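Local coordinates for Glyco_hydro_cc domain-containing protein (PDB 6UBD) that probably binds oligosaccharides of the beta-1,3-glucan kind, as a member of subgroup VII of glycoside hydrolase family 128, at residues N95-Y100 and G135-A140. Numbering follows the deposited sequence.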
ATOM      1  N   ASN A  95       2.308  19.113  11.345  1.00 15.42           N
ATOM      2  CA  ASN A  95       1.640  20.347  11.770  1.00 20.86           C
ATOM      3  C   ASN A  95       0.268  20.384  11.104  1.00 20.45           C
ATOM      4  O   ASN A  95      -0.292  21.444  11.129  1.00 14.94           O
ATOM      5  CB  ASN A  95       2.536  21.572  11.572  1.00 27.07           C
ATOM      6  CG  ASN A  95       3.148  21.698  10.198  1.00 34.84           C
ATOM      7  OD1 ASN A  95       2.622  21.152   9.225  1.00 44.72           O
ATOM      8  ND2 ASN A  95       4.237  22.447  10.123  1.00 55.14           N
ATOM      9  N   SER A  96      -0.270  19.272  10.611  1.00 17.24           N
ATOM     10  CA  SER A  96      -1.326  19.310   9.578  1.00 13.43           C
ATOM     11  C   SER A  96      -2.068  17.997   9.526  1.00 13.00           C
ATOM     12  O   SER A  96      -1.487  16.958   9.860  1.00 23.44           O
ATOM     13  CB  SER A  96      -0.776  19.685   8.212  1.00 16.05           C
ATOM     14  OG  SER A  96      -0.086  18.596   7.648  1.00 27.05           O
ATOM     15  N   THR A  97      -3.221  18.011   8.863  1.00 10.34           N
ATOM     16  CA  THR A  97      -4.053  16.828   8.659  1.00  9.22           C
ATOM     17  C   THR A  97      -4.001  16.399   7.194  1.00  8.76           C
ATOM     18  O   THR A  97      -4.401  17.167   6.315  1.00 10.68           O
ATOM     19  CB  THR A  97      -5.480  17.069   9.160  1.00  9.90           C
ATOM     20  OG1 THR A  97      -5.527  17.463  10.549  1.00 11.73           O
ATOM     21  CG2 THR A  97      -6.349  15.846   8.992  1.00  8.91           C
ATOM     22  N   PRO A  98      -3.524  15.163   6.842  1.00  8.69           N
ATOM     23  CA  PRO A  98      -3.554  14.666   5.482  1.00 10.35           C
ATOM     24  C   PRO A  98      -4.992  14.326   5.073  1.00 10.45           C
ATOM     25  O   PRO A  98      -5.866  14.092   5.915  1.00 11.05           O
ATOM     26  CB  PRO A  98      -2.625  13.447   5.499  1.00 13.79           C
ATOM     27  CG  PRO A  98      -2.189  13.242   6.881  1.00 18.14           C
ATOM     28  CD  PRO A  98      -2.973  14.157   7.779  1.00 11.31           C
ATOM     29  N   ALA A  99      -5.208  14.244   3.749  1.00  9.62           N
ATOM     30  CA  ALA A  99      -6.492  13.731   3.231  1.00  9.32           C
ATOM     31  C   ALA A  99      -6.625  12.214   3.492  1.00 10.19           C
ATOM     32  O   ALA A  99      -7.762  11.765   3.764  1.00  8.82           O
ATOM     33  CB  ALA A  99      -6.644  14.017   1.752  1.00  9.57           C
ATOM     34  N   TYR A 100      -5.510  11.452   3.433  1.00  9.30           N
ATOM     35  CA  TYR A 100      -5.538   9.989   3.591  1.00  8.72           C
ATOM     36  C   TYR A 100      -4.348   9.568   4.465  1.00  7.80           C
ATOM     37  O   TYR A 100      -3.221  10.029   4.197  1.00  7.90           O
ATOM     38  CB  TYR A 100      -5.443   9.286   2.229  1.00  8.87           C
ATOM     39  CG  TYR A 100      -6.518   9.638   1.200  1.00  9.52           C
ATOM     40  CD1 TYR A 100      -6.388  10.736   0.364  1.00  8.81           C
ATOM     41  CD2 TYR A 100      -7.685   8.909   1.087  1.00  8.77           C
ATOM     42  CE1 TYR A 100      -7.394  11.084  -0.541  1.00  9.99           C
ATOM     43  CE2 TYR A 100      -8.674   9.223   0.162  1.00  9.52           C
ATOM     44  CZ  TYR A 100      -8.544  10.348  -0.643  1.00 10.42           C
ATOM     45  OH  TYR A 100      -9.519  10.716  -1.551  1.00  8.94           O
ATOM     46  N   GLY A 135      -8.313  11.059  11.859  1.00  9.67           N
ATOM     47  CA  GLY A 135      -9.639  10.791  11.296  1.00 10.20           C
ATOM     48  C   GLY A 135     -10.708  11.710  11.854  1.00  9.05           C
ATOM     49  O   GLY A 135     -11.585  12.144  11.101  1.00 10.34           O
ATOM     50  N   GLN A 136     -10.670  12.028  13.144  1.00  9.29           N
ATOM     51  CA  GLN A 136     -11.620  12.992  13.762  1.00 11.58           C
ATOM     52  C   GLN A 136     -11.485  14.360  13.077  1.00 11.14           C
ATOM     53  O   GLN A 136     -12.502  15.063  12.982  1.00 14.77           O
ATOM     54  CB  GLN A 136     -11.431  13.035  15.282  1.00 14.53           C
ATOM     55  CG  GLN A 136     -12.434  13.896  16.099  1.00 20.73           C
ATOM     56  CD  GLN A 136     -12.265  15.401  16.089  1.00 25.65           C
ATOM     57  OE1 GLN A 136     -11.157  15.977  15.990  1.00 40.43           O
ATOM     58  NE2 GLN A 136     -13.395  16.066  16.242  1.00 36.46           N
ATOM     59  N   LYS A 137     -10.281  14.751  12.665  1.00  9.89           N
ATOM     60  CA  LYS A 137     -10.052  16.044  11.980  1.00 10.66           C
ATOM     61  C   LYS A 137     -10.352  15.940  10.476  1.00  9.65           C
ATOM     62  O   LYS A 137     -10.151  16.960   9.771  1.00 10.41           O
ATOM     63  CB  LYS A 137      -8.586  16.392  12.207  1.00  9.18           C
ATOM     64  CG  LYS A 137      -8.294  16.797  13.629  1.00 12.87           C
ATOM     65  CD  LYS A 137      -6.986  17.369  13.850  1.00 16.24           C
ATOM     66  CE  LYS A 137      -5.809  16.440  13.767  1.00 24.86           C
ATOM     67  NZ  LYS A 137      -4.519  17.177  13.857  1.00 31.29           N
ATOM     68  N   GLY A 138     -10.779  14.787   9.940  1.00  9.73           N
ATOM     69  CA  GLY A 138     -11.257  14.638   8.554  1.00  8.92           C
ATOM     70  C   GLY A 138     -10.470  13.701   7.646  1.00  9.34           C
ATOM     71  O   GLY A 138     -10.892  13.488   6.491  1.00  8.79           O
ATOM     72  N   ALA A 139      -9.329  13.168   8.097  1.00  8.76           N
ATOM     73  CA  ALA A 139      -8.609  12.237   7.210  1.00  9.14           C
ATOM     74  C   ALA A 139      -9.430  10.953   6.986  1.00  8.30           C
ATOM     75  O   ALA A 139     -10.053  10.440   7.947  1.00  9.44           O
ATOM     76  CB  ALA A 139      -7.275  11.877   7.827  1.00 10.57           C
ATOM     77  N   ALA A 140      -9.357  10.372   5.768  1.00  8.29           N
ATOM     78  CA  ALA A 140      -9.783   8.989   5.532  1.00  8.90           C
ATOM     79  C   ALA A 140      -8.689   8.041   6.058  1.00  8.61           C
ATOM     80  O   ALA A 140      -7.492   8.278   5.798  1.00  8.55           O
ATOM     81  CB  ALA A 140     -10.031   8.734   4.068  1.00  9.15           C
TER
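Tyr100 and Ala140 form the parallel beta bridge at which two neighbouring strands of the glycoside hydrolase barrel begin, where the loop before strand 100-102 meets the turn that ends helix 120-136. One hydrogen bond opens the pairing: Ala140 N reaches Ala99 O at 2.9 Å, nearly straight at hydrogen (161°) but tilted 30° from the carbonyl plane. The same oxygen receives a longer CA-H...O contact from Ala139 CA at 3.6 Å, and Tyr100 CA lies 3.4 Å from Ala140 O in a second contact of this kind. On the shared side of the sheet, Ala140 CB touches Tyr100 CD2 obliquely at 3.8 Å. Ala139 CB instead packs against Pro98 O. Nearer the surface, Thr97 and Lys137 cross at a slant. With OG1 beside the backbone N and CG2 anti to it, Thr97 rests this methyl near Lys137 CB and Ala139 CB, while Thr97 OG1 lies 3.4 Å from Lys137 CE, and the lysine chain, bent at chi3, curls round the hydroxyl. A glycine in place of Thr97 would probably uncover the lysine methylenes and the Ala139 methyl, freeing the lysine chain to swing. Just before Ala139, Gly138, with positive phi (118°), closes helix 120-136 in a Schellman motif, its N bonded to Gly135 O at 3.0 Å. Beyond the pair, Tyr100 OH bonds to Pro27 O and its ring meets His26 and Trp198; backbone bonds of Tyr100 with Ser72 and of Ala140 with Val101 carry the pairing on, and strand 100-102 lies between strands 69-73 and 140-142.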